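Local coordinates for protein putative Glycosidase (Bacteroides thetaiotaomicron, PDB 3R67) that is a putative glycosidase with a beta-propeller fold, its own function not being established, at residues A[8-13]-A[299-304]. Sequence-based numbering, arbitrary orientation.
Sequences EFPDWA and DRLDKP. With EDO (1,2-ethanediol), chain F.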
loop_
_atom_site.group_PDB
_atom_site.type_symbol
_atom_site.label_atom_id
_atom_site.label_comp_id
_atom_site.label_asym_id
_atom_site.label_seq_id
_atom_site.Cartn_x
_atom_site.Cartn_y
_atom_site.Cartn_z
ATOM N N GLU A 8 -1.932 26.206 -4.853
ATOM C CA GLU A 8 -2.449 25.956 -3.495
ATOM C C GLU A 8 -1.436 25.068 -2.736
ATOM O O GLU A 8 -1.278 25.178 -1.517
ATOM C CB GLU A 8 -3.837 25.307 -3.585
ATOM C CG GLU A 8 -4.585 25.185 -2.268
ATOM C CD GLU A 8 -5.962 24.570 -2.432
ATOM O OE1 GLU A 8 -6.051 23.440 -2.968
ATOM O OE2 GLU A 8 -6.952 25.213 -2.014
ATOM N N PHE A 9 -0.787 24.172 -3.509
ATOM C CA PHE A 9 0.298 23.244 -3.212
ATOM C C PHE A 9 1.436 23.485 -4.211
ATOM O O PHE A 9 1.151 23.985 -5.306
ATOM C CB PHE A 9 -0.196 21.778 -3.284
ATOM C CG PHE A 9 -1.231 21.298 -2.297
ATOM C CD1 PHE A 9 -0.849 20.718 -1.096
ATOM C CD2 PHE A 9 -2.582 21.324 -2.616
ATOM C CE1 PHE A 9 -1.803 20.238 -0.201
ATOM C CE2 PHE A 9 -3.538 20.813 -1.734
ATOM C CZ PHE A 9 -3.142 20.283 -0.527
ATOM N N PRO A 10 2.705 23.102 -3.948
ATOM C CA PRO A 10 3.754 23.326 -4.967
ATOM C C PRO A 10 3.433 22.561 -6.254
ATOM O O PRO A 10 2.775 21.531 -6.196
ATOM C CB PRO A 10 5.034 22.824 -4.295
ATOM C CG PRO A 10 4.580 22.019 -3.130
ATOM C CD PRO A 10 3.263 22.529 -2.711
ATOM N N ASP A 11 3.843 23.086 -7.409
ATOM C CA ASP A 11 3.498 22.539 -8.720
ATOM C C ASP A 11 4.076 21.119 -8.943
ATOM O O ASP A 11 3.585 20.434 -9.843
ATOM C CB ASP A 11 3.967 23.463 -9.857
ATOM C CG ASP A 11 5.466 23.559 -9.994
ATOM O OD1 ASP A 11 6.117 24.080 -9.057
ATOM O OD2 ASP A 11 5.997 23.091 -11.025
ATOM N N TRP A 12 5.059 20.648 -8.125
ATOM C CA TRP A 12 5.575 19.267 -8.259
ATOM C C TRP A 12 4.549 18.219 -7.740
ATOM O O TRP A 12 4.654 17.034 -8.070
ATOM C CB TRP A 12 6.918 19.073 -7.523
ATOM C CG TRP A 12 6.914 19.366 -6.043
ATOM C CD1 TRP A 12 7.364 20.497 -5.444
ATOM C CD2 TRP A 12 6.497 18.493 -4.980
ATOM N NE1 TRP A 12 7.273 20.381 -4.079
ATOM C CE2 TRP A 12 6.706 19.178 -3.767
ATOM C CE3 TRP A 12 5.958 17.197 -4.931
ATOM C CZ2 TRP A 12 6.371 18.625 -2.521
ATOM C CZ3 TRP A 12 5.609 16.664 -3.698
ATOM C CH2 TRP A 12 5.832 17.367 -2.512
ATOM N N ALA A 13 3.607 18.652 -6.887
ATOM C CA ALA A 13 2.622 17.773 -6.251
ATOM C C ALA A 13 1.471 17.452 -7.168
ATOM O O ALA A 13 1.020 18.294 -7.941
ATOM C CB ALA A 13 2.082 18.435 -4.989
ATOM N N ASP A 299 11.477 18.323 -1.165
ATOM C CA ASP A 299 10.358 19.048 -0.591
ATOM C C ASP A 299 9.270 18.054 -0.123
ATOM O O ASP A 299 9.340 16.853 -0.416
ATOM C CB ASP A 299 9.798 20.056 -1.621
ATOM C CG ASP A 299 8.925 21.152 -1.039
ATOM O OD1 ASP A 299 8.962 21.353 0.209
ATOM O OD2 ASP A 299 8.256 21.852 -1.828
ATOM N N ARG A 300 8.293 18.562 0.644
ATOM C CA ARG A 300 7.237 17.797 1.287
ATOM C C ARG A 300 6.035 18.695 1.559
ATOM O O ARG A 300 6.212 19.887 1.803
ATOM C CB ARG A 300 7.832 17.232 2.588
ATOM C CG ARG A 300 6.987 16.302 3.416
ATOM C CD ARG A 300 7.905 15.870 4.528
ATOM N NE ARG A 300 7.263 15.010 5.512
ATOM C CZ ARG A 300 7.852 14.622 6.625
ATOM N NH1 ARG A 300 9.080 15.042 6.916
ATOM N NH2 ARG A 300 7.207 13.843 7.486
ATOM N N LEU A 301 4.817 18.145 1.478
ATOM C CA LEU A 301 3.595 18.910 1.737
ATOM C C LEU A 301 3.427 19.109 3.234
ATOM O O LEU A 301 3.627 18.166 3.996
ATOM C CB LEU A 301 2.359 18.220 1.139
ATOM C CG LEU A 301 2.301 17.941 -0.393
ATOM C CD1 LEU A 301 0.915 17.391 -0.774
ATOM C CD2 LEU A 301 2.590 19.205 -1.239
ATOM N N ASP A 302 3.076 20.331 3.663
ATOM C CA ASP A 302 2.881 20.665 5.081
ATOM C C ASP A 302 1.404 20.457 5.483
ATOM O O ASP A 302 1.070 20.409 6.675
ATOM C CB ASP A 302 3.348 22.100 5.359
ATOM C CG ASP A 302 4.869 22.232 5.234
ATOM O OD1 ASP A 302 5.568 21.182 5.255
ATOM O OD2 ASP A 302 5.366 23.384 5.140
ATOM N N LYS A 303 0.545 20.273 4.471
ATOM C CA LYS A 303 -0.880 19.983 4.582
ATOM C C LYS A 303 -1.208 18.791 3.721
ATOM O O LYS A 303 -0.600 18.623 2.662
ATOM C CB LYS A 303 -1.758 21.194 4.193
ATOM C CG LYS A 303 -1.843 22.271 5.246
ATOM C CD LYS A 303 -2.799 23.375 4.821
ATOM C CE LYS A 303 -3.446 24.094 5.993
ATOM N NZ LYS A 303 -2.458 24.725 6.899
ATOM N N PRO A 304 -2.151 17.930 4.147
ATOM C CA PRO A 304 -2.476 16.751 3.320
ATOM C C PRO A 304 -3.183 17.129 2.010
ATOM O O PRO A 304 -3.913 18.124 1.995
ATOM C CB PRO A 304 -3.398 15.932 4.217
ATOM C CG PRO A 304 -3.963 16.905 5.197
ATOM C CD PRO A 304 -2.933 17.952 5.403
HETATM C C1 EDO F . 12.295 14.192 7.733
HETATM O O1 EDO F . 11.371 14.676 8.731
HETATM C C2 EDO F . 13.750 14.110 8.199
HETATM O O2 EDO F . 13.916 13.158 9.266
#
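L301 pushes its CD2 methyl into a hollow of the N-terminal segment 8-13, lined by F9, P10, W12 and A13. P10 CD lies 3.7 Å from L301 CD2, while CD1 of the F9 ring, W12 CH2 and A13 CB close round the same methyl at slightly longer range. The type I turn from P10 to A13, with A13 N bonded to P10 O, brings P10, W12 and A13 to the methyl; F9 joins from just before it. A13 CB also sits off-centre over one face of the W12 indole, 4.0 Å from its plane. The F9 ring crosses the leucine side chain at about a right angle and touches both of its methyls through CD1; its far edge reaches the backbone beyond, where CZ comes within 3.4 Å of P304 O and CE1 meets K303 O near the ring plane. On the other flank, the W12 and L301 side chains point opposite ways as they pass. A chi1 of 58° tucks the CG of W12 in between N and C, and the indole swings toward D299. W12 NE1 gives a fairly straight hydrogen bond to D299 OD2 (2.9 Å, 161°), almost in the ring plane, meeting the carboxylate on its anti side and 29° out of plane. The other oxygen, OD1, accepts a weak bond from R300 N, so both carboxylate oxygens have a partner. R300 extends away from the contact, to a salt bridge with D242 and a hydrogen bond from NH1 to 1,2-ethanediol. Backbone bonds join D299 to L288 and L301 to Q286, and W12 packs on both of those residues. The N-terminal segment thus covers the end of strand 297-300, the edge strand next to 282-289 in an antiparallel blade of the beta-propeller.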